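Local coordinates for amino acid ABC superfamily ATP binding cassette transporter, binding protein (PDB 4H5G), which binds L-arginine and, as the substrate-binding protein of an amino acid ABC transporter, probably hands it to the membrane components for uptake, at residues P97-K102 / D171-L176; I103-H108 / I165-M170; A124-Q129 / P143-T148. All coordinates share one frame; numbering follows the deposited sequence.

Contact 1 of 3, residues P97-K102 / D171-L176; sequences PYYENK and DEPVAL. With ARG (arginine), chain L.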
loop_
_atom_site.group_PDB
_atom_site.type_symbol
_atom_site.label_atom_id
_atom_site.label_comp_id
_atom_site.label_asym_id
_atom_site.label_seq_id
_atom_site.Cartn_x
_atom_site.Cartn_y
_atom_site.Cartn_z
ATOM N N PRO A 97 -8.755 -8.519 -7.014
ATOM C CA PRO A 97 -8.312 -7.153 -6.707
ATOM C C PRO A 97 -9.385 -6.403 -5.911
ATOM O O PRO A 97 -10.571 -6.604 -6.187
ATOM C CB PRO A 97 -8.216 -6.496 -8.089
ATOM C CG PRO A 97 -8.103 -7.602 -9.045
ATOM C CD PRO A 97 -8.762 -8.805 -8.457
ATOM N N TYR A 98 -8.987 -5.568 -4.957
ATOM C CA TYR A 98 -9.953 -4.689 -4.300
ATOM C C TYR A 98 -9.863 -3.246 -4.772
ATOM O O TYR A 98 -10.816 -2.476 -4.633
ATOM C CB TYR A 98 -9.836 -4.773 -2.768
ATOM C CG TYR A 98 -8.500 -4.392 -2.176
ATOM C CD1 TYR A 98 -8.185 -3.063 -1.929
ATOM C CD2 TYR A 98 -7.564 -5.370 -1.821
ATOM C CE1 TYR A 98 -6.974 -2.700 -1.357
ATOM C CE2 TYR A 98 -6.334 -5.012 -1.237
ATOM C CZ TYR A 98 -6.061 -3.676 -1.008
ATOM O OH TYR A 98 -4.856 -3.302 -0.416
ATOM N N TYR A 99 -8.712 -2.868 -5.332
ATOM C CA TYR A 99 -8.538 -1.522 -5.886
ATOM C C TYR A 99 -7.377 -1.490 -6.872
ATOM O O TYR A 99 -6.335 -2.098 -6.635
ATOM C CB TYR A 99 -8.268 -0.503 -4.769
ATOM C CG TYR A 99 -8.585 0.927 -5.166
ATOM C CD1 TYR A 99 -9.894 1.328 -5.389
ATOM C CD2 TYR A 99 -7.583 1.874 -5.318
ATOM C CE1 TYR A 99 -10.204 2.632 -5.754
ATOM C CE2 TYR A 99 -7.885 3.180 -5.687
ATOM C CZ TYR A 99 -9.197 3.547 -5.902
ATOM O OH TYR A 99 -9.511 4.846 -6.258
ATOM N N GLU A 100 -7.561 -0.753 -7.960
ATOM C CA GLU A 100 -6.526 -0.613 -8.972
ATOM C C GLU A 100 -6.224 0.869 -9.162
ATOM O O GLU A 100 -7.129 1.686 -9.315
ATOM C CB GLU A 100 -6.973 -1.240 -10.293
ATOM C CG GLU A 100 -5.994 -1.007 -11.430
ATOM C CD GLU A 100 -6.375 -1.758 -12.689
ATOM O OE1 GLU A 100 -7.285 -2.608 -12.629
ATOM O OE2 GLU A 100 -5.756 -1.496 -13.736
ATOM N N ASN A 101 -4.940 1.215 -9.134
ATOM C CA ASN A 101 -4.535 2.611 -9.294
ATOM C C ASN A 101 -3.221 2.740 -10.056
ATOM O O ASN A 101 -2.553 1.739 -10.338
ATOM C CB ASN A 101 -4.446 3.305 -7.930
ATOM C CG ASN A 101 -3.525 2.596 -6.980
ATOM O OD1 ASN A 101 -3.969 1.891 -6.065
ATOM N ND2 ASN A 101 -2.222 2.762 -7.192
ATOM N N LYS A 102 -2.866 3.974 -10.391
ATOM C CA LYS A 102 -1.635 4.270 -11.112
ATOM C C LYS A 102 -0.490 4.481 -10.142
ATOM O O LYS A 102 -0.679 4.472 -8.926
ATOM C CB LYS A 102 -1.807 5.538 -11.947
ATOM C CG LYS A 102 -2.954 5.463 -12.931
ATOM C CD LYS A 102 -2.724 4.351 -13.926
ATOM C CE LYS A 102 -3.835 4.313 -14.958
ATOM N NZ LYS A 102 -4.023 5.652 -15.581
ATOM N N ASP A 171 2.505 4.700 -4.989
ATOM C CA ASP A 171 1.150 4.552 -5.524
ATOM C C ASP A 171 0.458 5.909 -5.591
ATOM O O ASP A 171 0.581 6.710 -4.675
ATOM C CB ASP A 171 0.338 3.563 -4.678
ATOM C CG ASP A 171 0.755 2.126 -4.931
ATOM O OD1 ASP A 171 0.283 1.555 -5.933
ATOM O OD2 ASP A 171 1.582 1.587 -4.161
ATOM N N GLU A 172 -0.250 6.175 -6.686
ATOM C CA GLU A 172 -0.867 7.500 -6.886
ATOM C C GLU A 172 -1.744 8.044 -5.726
ATOM O O GLU A 172 -1.622 9.223 -5.369
ATOM C CB GLU A 172 -1.631 7.571 -8.224
ATOM C CG GLU A 172 -2.429 8.865 -8.373
ATOM C CD GLU A 172 -2.853 9.146 -9.798
ATOM O OE1 GLU A 172 -3.924 8.655 -10.210
ATOM O OE2 GLU A 172 -2.119 9.867 -10.506
ATOM N N PRO A 173 -2.620 7.203 -5.131
ATOM C CA PRO A 173 -3.450 7.743 -4.041
ATOM C C PRO A 173 -2.628 8.284 -2.869
ATOM O O PRO A 173 -3.036 9.237 -2.189
ATOM C CB PRO A 173 -4.279 6.532 -3.605
ATOM C CG PRO A 173 -4.371 5.686 -4.840
ATOM C CD PRO A 173 -3.020 5.826 -5.493
ATOM N N VAL A 174 -1.464 7.683 -2.652
ATOM C CA VAL A 174 -0.568 8.116 -1.579
ATOM C C VAL A 174 0.086 9.453 -1.927
ATOM O O VAL A 174 0.211 10.331 -1.074
ATOM C CB VAL A 174 0.508 7.031 -1.286
ATOM C CG1 VAL A 174 1.437 7.489 -0.165
ATOM C CG2 VAL A 174 -0.163 5.714 -0.887
ATOM N N ALA A 175 0.498 9.604 -3.185
ATOM C CA ALA A 175 1.068 10.886 -3.633
ATOM C C ALA A 175 0.022 11.983 -3.564
ATOM O O ALA A 175 0.302 13.085 -3.105
ATOM C CB ALA A 175 1.629 10.770 -5.034
ATOM N N LEU A 176 -1.191 11.674 -4.009
ATOM C CA LEU A 176 -2.278 12.659 -3.973
ATOM C C LEU A 176 -2.545 13.119 -2.549
ATOM O O LEU A 176 -2.793 14.303 -2.298
ATOM C CB LEU A 176 -3.554 12.062 -4.566
ATOM C CG LEU A 176 -3.591 11.908 -6.081
ATOM C CD1 LEU A 176 -4.821 11.107 -6.502
ATOM C CD2 LEU A 176 -3.573 13.276 -6.762
HETATM N N ARG L . 1.917 -1.247 -4.247
HETATM C CA ARG L . 3.360 -1.355 -3.986
HETATM C C ARG L . 3.780 -2.799 -3.827
HETATM O O ARG L . 2.959 -3.699 -3.586
HETATM C CB ARG L . 3.757 -0.557 -2.735
HETATM C CG ARG L . 2.919 -0.852 -1.494
HETATM C CD ARG L . 3.514 -0.188 -0.244
HETATM N NE ARG L . 2.623 -0.321 0.917
HETATM C CZ ARG L . 2.856 0.197 2.120
HETATM N NH1 ARG L . 1.975 0.026 3.104
HETATM N NH2 ARG L . 3.969 0.889 2.334
HETATM O OXT ARG L . 4.969 -3.105 -3.947
HETATM O O HOH W 1 -4.746 6.171 -9.909
#
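N101 and K102 meet the start of helix 172-181 mainly through hydrogen bonds, most of which converge on one amide and one carbonyl. The amide of N101 spends both its N-H bonds here: N101 ND2 donates to D171 OD1 at 3.1 Å, on that oxygen's anti lone pair, and to K102 O at 2.9 Å. Both acceptors lie close to the plane of the amide, and the D171 carboxylate is turned 85° against it. With chi1 at 56°, CG of N101 sits between its backbone N and carbonyl carbon, which brings ND2 back over its own chain to K102. O of K102 also accepts from N of E172 at 2.8 Å, the two donors coming from opposite faces of the carbonyl plane, and thereby serves a first-turn N-H. A water adds a further bridge, donating to E172 OE1 and accepting from K102 N.

Apolar contact is slighter: P173 CD lies 3.6 Å from N101 CG, and P173 CG comes to the edge of the Y99 ring.

For ligand binding, N101 is a second-shell residue. It holds OD1 of D171, whose OD2 accepts from the arginine N at 2.9 Å and also bonds Y22 OH. N200 secures OD1 of N101 in turn. The contact ties the loop between strands 92-94 and 103-108 to the junction of strand 167-171 with helix 172-181; this loop probably belongs to the connections between the two lobes.

Contact 2 of 3, residues I103-H108 / I165-M170; sequences ISFLVH and IDAVHM. Unlike the reference sequence in segment 103-108: H108 (reference Arg).
Strands 103-108 and 167-170 form an antiparallel ladder inside the mixed sheet of one lobe of the type II periplasmic binding protein fold, and F105 and H169 stack across it as a non-hydrogen-bonded pair. The neighbouring pairs S104-M170 and L106-V168 are hydrogen-bonded, with two backbone bonds each; N of L106 to O of V168 measures 2.8 Å.

On the face carrying F105 and H169, the rings make an offset stack, with centroids 4.2 Å apart and planes at 26°. CD2 of H169 lies above the centre of the phenyl ring, 3.3 Å from F105 CZ. From the other side of the imidazole, I103 CG2 makes a CH-pi contact 3.6 Å from the H169 centroid. The imidazole's edge is also engaged: a water in its plane joins NE2 to O of I103, while ND1 bonds O of P134, and together these would fix the ring's rotation. Farther along this face, V107 CG1 meets A167 CB at 3.7 Å.

On the face of L106 and M170, a bend at chi3 (66°) turns CE of M170 to 3.9 Å from L106 CB.

Helix 133-141 covers I103 and H169 on one face of the ladder, whereas helices 153-162 and 172-181 pack on V168, M170 and L106 on the other.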
loop_
_atom_site.group_PDB
_atom_site.type_symbol
_atom_site.label_atom_id
_atom_site.label_comp_id
_atom_site.label_asym_id
_atom_site.label_seq_id
_atom_site.Cartn_x
_atom_site.Cartn_y
_atom_site.Cartn_z
ATOM N N ILE A 103 0.706 4.668 -10.692
ATOM C CA ILE A 103 1.889 4.923 -9.887
ATOM C C ILE A 103 2.474 6.267 -10.326
ATOM O O ILE A 103 2.543 6.564 -11.519
ATOM C CB ILE A 103 2.895 3.772 -10.030
ATOM C CG1 ILE A 103 2.177 2.453 -9.713
ATOM C CG2 ILE A 103 4.108 4.010 -9.142
ATOM C CD1 ILE A 103 2.999 1.210 -9.857
ATOM N N SER A 104 2.861 7.080 -9.347
ATOM C CA SER A 104 3.224 8.470 -9.586
ATOM C C SER A 104 4.489 8.878 -8.868
ATOM O O SER A 104 4.981 8.165 -7.990
ATOM C CB SER A 104 2.098 9.381 -9.092
ATOM O OG SER A 104 0.865 9.037 -9.675
ATOM N N PHE A 105 4.992 10.060 -9.216
ATOM C CA PHE A 105 6.106 10.646 -8.483
ATOM C C PHE A 105 5.588 11.835 -7.688
ATOM O O PHE A 105 4.852 12.668 -8.216
ATOM C CB PHE A 105 7.189 11.143 -9.449
ATOM C CG PHE A 105 7.939 10.047 -10.143
ATOM C CD1 PHE A 105 9.023 9.449 -9.537
ATOM C CD2 PHE A 105 7.579 9.630 -11.412
ATOM C CE1 PHE A 105 9.724 8.445 -10.181
ATOM C CE2 PHE A 105 8.276 8.618 -12.055
ATOM C CZ PHE A 105 9.349 8.033 -11.439
ATOM N N LEU A 106 5.967 11.903 -6.419
ATOM C CA LEU A 106 5.718 13.081 -5.597
ATOM C C LEU A 106 6.952 13.972 -5.704
ATOM O O LEU A 106 8.082 13.496 -5.545
ATOM C CB LEU A 106 5.496 12.655 -4.139
ATOM C CG LEU A 106 5.116 13.767 -3.156
ATOM C CD1 LEU A 106 3.698 14.288 -3.422
ATOM C CD2 LEU A 106 5.237 13.260 -1.698
ATOM N N VAL A 107 6.736 15.259 -5.997
ATOM C CA VAL A 107 7.821 16.230 -6.145
ATOM C C VAL A 107 7.465 17.538 -5.433
ATOM O O VAL A 107 6.359 17.702 -4.923
ATOM C CB VAL A 107 8.106 16.552 -7.641
ATOM C CG1 VAL A 107 8.618 15.316 -8.393
ATOM C CG2 VAL A 107 6.844 17.143 -8.331
ATOM N N HIS A 108 8.410 18.466 -5.406
ATOM C CA HIS A 108 8.120 19.819 -4.939
ATOM C C HIS A 108 7.222 20.508 -5.956
ATOM O O HIS A 108 7.396 20.327 -7.168
ATOM C CB HIS A 108 9.411 20.616 -4.761
ATOM C CG HIS A 108 10.214 20.201 -3.571
ATOM N ND1 HIS A 108 9.976 20.690 -2.304
ATOM C CD2 HIS A 108 11.248 19.335 -3.452
ATOM C CE1 HIS A 108 10.836 20.147 -1.458
ATOM N NE2 HIS A 108 11.617 19.317 -2.128
ATOM N N ILE A 165 16.311 14.427 -1.803
ATOM C CA ILE A 165 15.607 13.661 -2.838
ATOM C C ILE A 165 14.779 14.643 -3.662
ATOM O O ILE A 165 14.250 15.612 -3.111
ATOM C CB ILE A 165 14.684 12.609 -2.172
ATOM C CG1 ILE A 165 15.520 11.527 -1.494
ATOM C CG2 ILE A 165 13.701 11.970 -3.168
ATOM C CD1 ILE A 165 16.495 10.825 -2.434
ATOM N N ASP A 166 14.691 14.413 -4.973
ATOM C CA ASP A 166 13.914 15.293 -5.848
ATOM C C ASP A 166 12.536 14.741 -6.196
ATOM O O ASP A 166 11.631 15.497 -6.517
ATOM C CB ASP A 166 14.681 15.558 -7.150
ATOM C CG ASP A 166 16.065 16.120 -6.908
ATOM O OD1 ASP A 166 16.181 17.114 -6.162
ATOM O OD2 ASP A 166 17.040 15.557 -7.463
ATOM N N ALA A 167 12.381 13.421 -6.133
ATOM C CA ALA A 167 11.136 12.791 -6.551
ATOM C C ALA A 167 11.007 11.453 -5.850
ATOM O O ALA A 167 11.977 10.713 -5.768
ATOM C CB ALA A 167 11.127 12.592 -8.049
ATOM N N VAL A 168 9.811 11.152 -5.349
ATOM C CA VAL A 168 9.575 9.870 -4.688
ATOM C C VAL A 168 8.517 9.094 -5.457
ATOM O O VAL A 168 7.411 9.592 -5.667
ATOM C CB VAL A 168 9.083 10.062 -3.245
ATOM C CG1 VAL A 168 8.961 8.691 -2.554
ATOM C CG2 VAL A 168 10.031 10.957 -2.454
ATOM N N HIS A 169 8.850 7.872 -5.875
ATOM C CA HIS A 169 7.908 7.027 -6.620
ATOM C C HIS A 169 7.004 6.285 -5.639
ATOM O O HIS A 169 7.490 5.694 -4.674
ATOM C CB HIS A 169 8.681 6.006 -7.467
ATOM C CG HIS A 169 7.987 5.597 -8.727
ATOM N ND1 HIS A 169 8.102 4.331 -9.260
ATOM C CD2 HIS A 169 7.192 6.291 -9.576
ATOM C CE1 HIS A 169 7.399 4.260 -10.380
ATOM N NE2 HIS A 169 6.842 5.440 -10.600
ATOM N N MET A 170 5.690 6.301 -5.885
ATOM C CA MET A 170 4.734 5.681 -4.954
ATOM C C MET A 170 3.378 5.481 -5.615
ATOM O O MET A 170 3.116 6.032 -6.672
ATOM C CB MET A 170 4.572 6.555 -3.702
ATOM C CG MET A 170 3.924 7.911 -4.008
ATOM S SD MET A 170 3.788 8.977 -2.554
ATOM C CE MET A 170 5.504 9.306 -2.190
HETATM O O HOH W 2 5.101 6.363 -12.497
HETATM O O HOH W 3 11.047 18.125 -6.379
#

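Contact 3 of 3, residues A124-Q129 / P143-T148; sequences ANIAAQ and PKAQLT. With ARG (arginine), chain L.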
loop_
_atom_site.group_PDB
_atom_site.type_symbol
_atom_site.label_atom_id
_atom_site.label_comp_id
_atom_site.label_asym_id
_atom_site.label_seq_id
_atom_site.Cartn_x
_atom_site.Cartn_y
_atom_site.Cartn_z
ATOM N N ALA A 124 17.719 13.021 -11.826
ATOM C CA ALA A 124 17.292 13.462 -10.500
ATOM C C ALA A 124 17.659 12.440 -9.424
ATOM O O ALA A 124 17.990 11.293 -9.730
ATOM C CB ALA A 124 15.797 13.724 -10.495
ATOM N N ASN A 125 17.620 12.870 -8.166
ATOM C CA ASN A 125 17.703 11.938 -7.048
ATOM C C ASN A 125 16.324 11.371 -6.768
ATOM O O ASN A 125 15.436 12.086 -6.309
ATOM C CB ASN A 125 18.240 12.642 -5.798
ATOM C CG ASN A 125 19.649 13.128 -5.979
ATOM O OD1 ASN A 125 20.433 12.511 -6.693
ATOM N ND2 ASN A 125 19.982 14.258 -5.346
ATOM N N ILE A 126 16.141 10.087 -7.065
ATOM C CA ILE A 126 14.844 9.445 -6.906
ATOM C C ILE A 126 14.880 8.551 -5.671
ATOM O O ILE A 126 15.894 7.896 -5.404
ATOM C CB ILE A 126 14.486 8.616 -8.161
ATOM C CG1 ILE A 126 14.482 9.516 -9.407
ATOM C CG2 ILE A 126 13.128 7.913 -7.998
ATOM C CD1 ILE A 126 14.085 8.786 -10.693
ATOM N N ALA A 127 13.787 8.555 -4.911
ATOM C CA ALA A 127 13.619 7.632 -3.786
ATOM C C ALA A 127 12.437 6.694 -4.050
ATOM O O ALA A 127 11.452 7.072 -4.687
ATOM C CB ALA A 127 13.411 8.405 -2.492
ATOM N N ALA A 128 12.536 5.463 -3.557
ATOM C CA ALA A 128 11.404 4.535 -3.599
ATOM C C ALA A 128 11.508 3.607 -2.402
ATOM O O ALA A 128 12.546 3.559 -1.746
ATOM C CB ALA A 128 11.399 3.746 -4.888
ATOM N N GLN A 129 10.443 2.864 -2.131
ATOM C CA GLN A 129 10.391 2.035 -0.924
ATOM C C GLN A 129 10.979 0.653 -1.182
ATOM O O GLN A 129 10.676 0.020 -2.192
ATOM C CB GLN A 129 8.943 1.914 -0.445
ATOM C CG GLN A 129 8.764 1.144 0.850
ATOM C CD GLN A 129 7.414 1.414 1.481
ATOM O OE1 GLN A 129 6.398 1.552 0.785
ATOM N NE2 GLN A 129 7.391 1.498 2.812
ATOM N N PRO A 143 17.452 2.976 -15.106
ATOM C CA PRO A 143 18.688 2.444 -14.513
ATOM C C PRO A 143 19.798 3.474 -14.325
ATOM O O PRO A 143 20.721 3.225 -13.554
ATOM C CB PRO A 143 19.128 1.378 -15.528
ATOM C CG PRO A 143 18.468 1.771 -16.800
ATOM C CD PRO A 143 17.136 2.291 -16.372
ATOM N N LYS A 144 19.708 4.613 -15.005
ATOM C CA LYS A 144 20.770 5.606 -14.932
ATOM C C LYS A 144 20.523 6.644 -13.854
ATOM O O LYS A 144 21.338 7.538 -13.646
ATOM C CB LYS A 144 20.970 6.270 -16.294
ATOM C CG LYS A 144 21.406 5.284 -17.364
ATOM C CD LYS A 144 21.735 5.987 -18.665
ATOM C CE LYS A 144 20.570 5.925 -19.634
ATOM N NZ LYS A 144 20.727 6.940 -20.712
ATOM N N ALA A 145 19.396 6.522 -13.159
ATOM C CA ALA A 145 19.062 7.476 -12.111
ATOM C C ALA A 145 19.678 7.042 -10.778
ATOM O O ALA A 145 19.829 5.847 -10.509
ATOM C CB ALA A 145 17.550 7.639 -11.988
ATOM N N GLN A 146 20.042 8.028 -9.962
ATOM C CA GLN A 146 20.469 7.785 -8.590
ATOM C C GLN A 146 19.252 7.410 -7.768
ATOM O O GLN A 146 18.451 8.280 -7.393
ATOM C CB GLN A 146 21.083 9.051 -7.994
ATOM C CG GLN A 146 22.309 9.558 -8.721
ATOM C CD GLN A 146 23.426 8.535 -8.749
ATOM O OE1 GLN A 146 23.639 7.806 -7.778
ATOM N NE2 GLN A 146 24.142 8.471 -9.867
ATOM N N LEU A 147 19.104 6.124 -7.479
ATOM C CA LEU A 147 17.945 5.661 -6.716
ATOM C C LEU A 147 18.335 5.395 -5.277
ATOM O O LEU A 147 19.269 4.639 -5.010
ATOM C CB LEU A 147 17.379 4.382 -7.333
ATOM C CG LEU A 147 16.267 3.701 -6.528
ATOM C CD1 LEU A 147 15.047 4.606 -6.356
ATOM C CD2 LEU A 147 15.862 2.370 -7.189
ATOM N N THR A 148 17.625 6.021 -4.349
ATOM C CA THR A 148 17.799 5.732 -2.927
ATOM C C THR A 148 16.614 4.881 -2.486
ATOM O O THR A 148 15.475 5.326 -2.556
ATOM C CB THR A 148 17.826 7.025 -2.090
ATOM O OG1 THR A 148 18.938 7.840 -2.500
ATOM C CG2 THR A 148 17.958 6.704 -0.599
HETATM N N ARG L . 1.917 -1.247 -4.247
HETATM C CA ARG L . 3.360 -1.355 -3.986
HETATM C C ARG L . 3.780 -2.799 -3.827
HETATM O O ARG L . 2.959 -3.699 -3.586
HETATM C CB ARG L . 3.757 -0.557 -2.735
HETATM C CG ARG L . 2.919 -0.852 -1.494
HETATM C CD ARG L . 3.514 -0.188 -0.244
HETATM N NE ARG L . 2.623 -0.321 0.917
HETATM C CZ ARG L . 2.856 0.197 2.120
HETATM N NH1 ARG L . 1.975 0.026 3.104
HETATM N NH2 ARG L . 3.969 0.889 2.334
HETATM O OXT ARG L . 4.969 -3.105 -3.947
HETATM O O HOH W 4 20.209 10.687 -11.161
#
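N125 and Q146 set their side-chain amides side by side, pointing the same way but with planes 84° apart, so that they do not stack. They touch through N125 OD1, 3.8 Å from CB of Q146. A third amide, that of Q129, reaches the ligand: its OE1 accepts NH2 of the bound arginine at 3.0 Å. CG of Q129 stands anti to the backbone N (chi1 -177°), and the extended chain carries the amide beyond the strand end; T151 O takes its NE2.

The backbones pair in parallel. I126 bonds to the residues flanking L147, its N donating to O of Q146 at 3.0 Å and its O accepting from N of T148 at 2.8 Å. A128 N then reaches O of T148 at 3.1 Å. Where the strands begin, a water spans A124 O and Q146 N.

Apolar contacts lie on the face of I126 and L147. CD1 of L147 is 4.2 Å from CG2 of I126 and 4.0 Å from CB of A128, while I126 CD1 meets A145 CB at 3.9 Å.

This is the pair of strands in a beta-alpha-beta crossover: helix 133-141 connects them and covers I126, A128 and L147. Strand 146-150 is outermost in the sheet, and strand 125-129 is flanked beyond by strand 167-171.

How the contacts relate
The three contacts illustrate how one sheet can serve a binding site from the ends of two neighbouring strands. Along the chain they are nested, contact 3 within the loop closed by contact 2 and contact 2 within that of contact 1. Contacts 2 and 3 have centres 10 Å apart and share the sheet, in the order 146-150, 125-129, 167-171, 103-108; D166 and A167 join N125 and A127 through probable backbone hydrogen bonds. Contact 1, 14 Å from contact 2 between centres, lies where loop 97-102 enters strand 103-108 and strand 167-171 passes into helix 172-181. Contacts 1 and 3 lie about 21 Å apart between centres without touching, yet they reach the same arginine, D171 at its amino group and Q129 at its guanidinium.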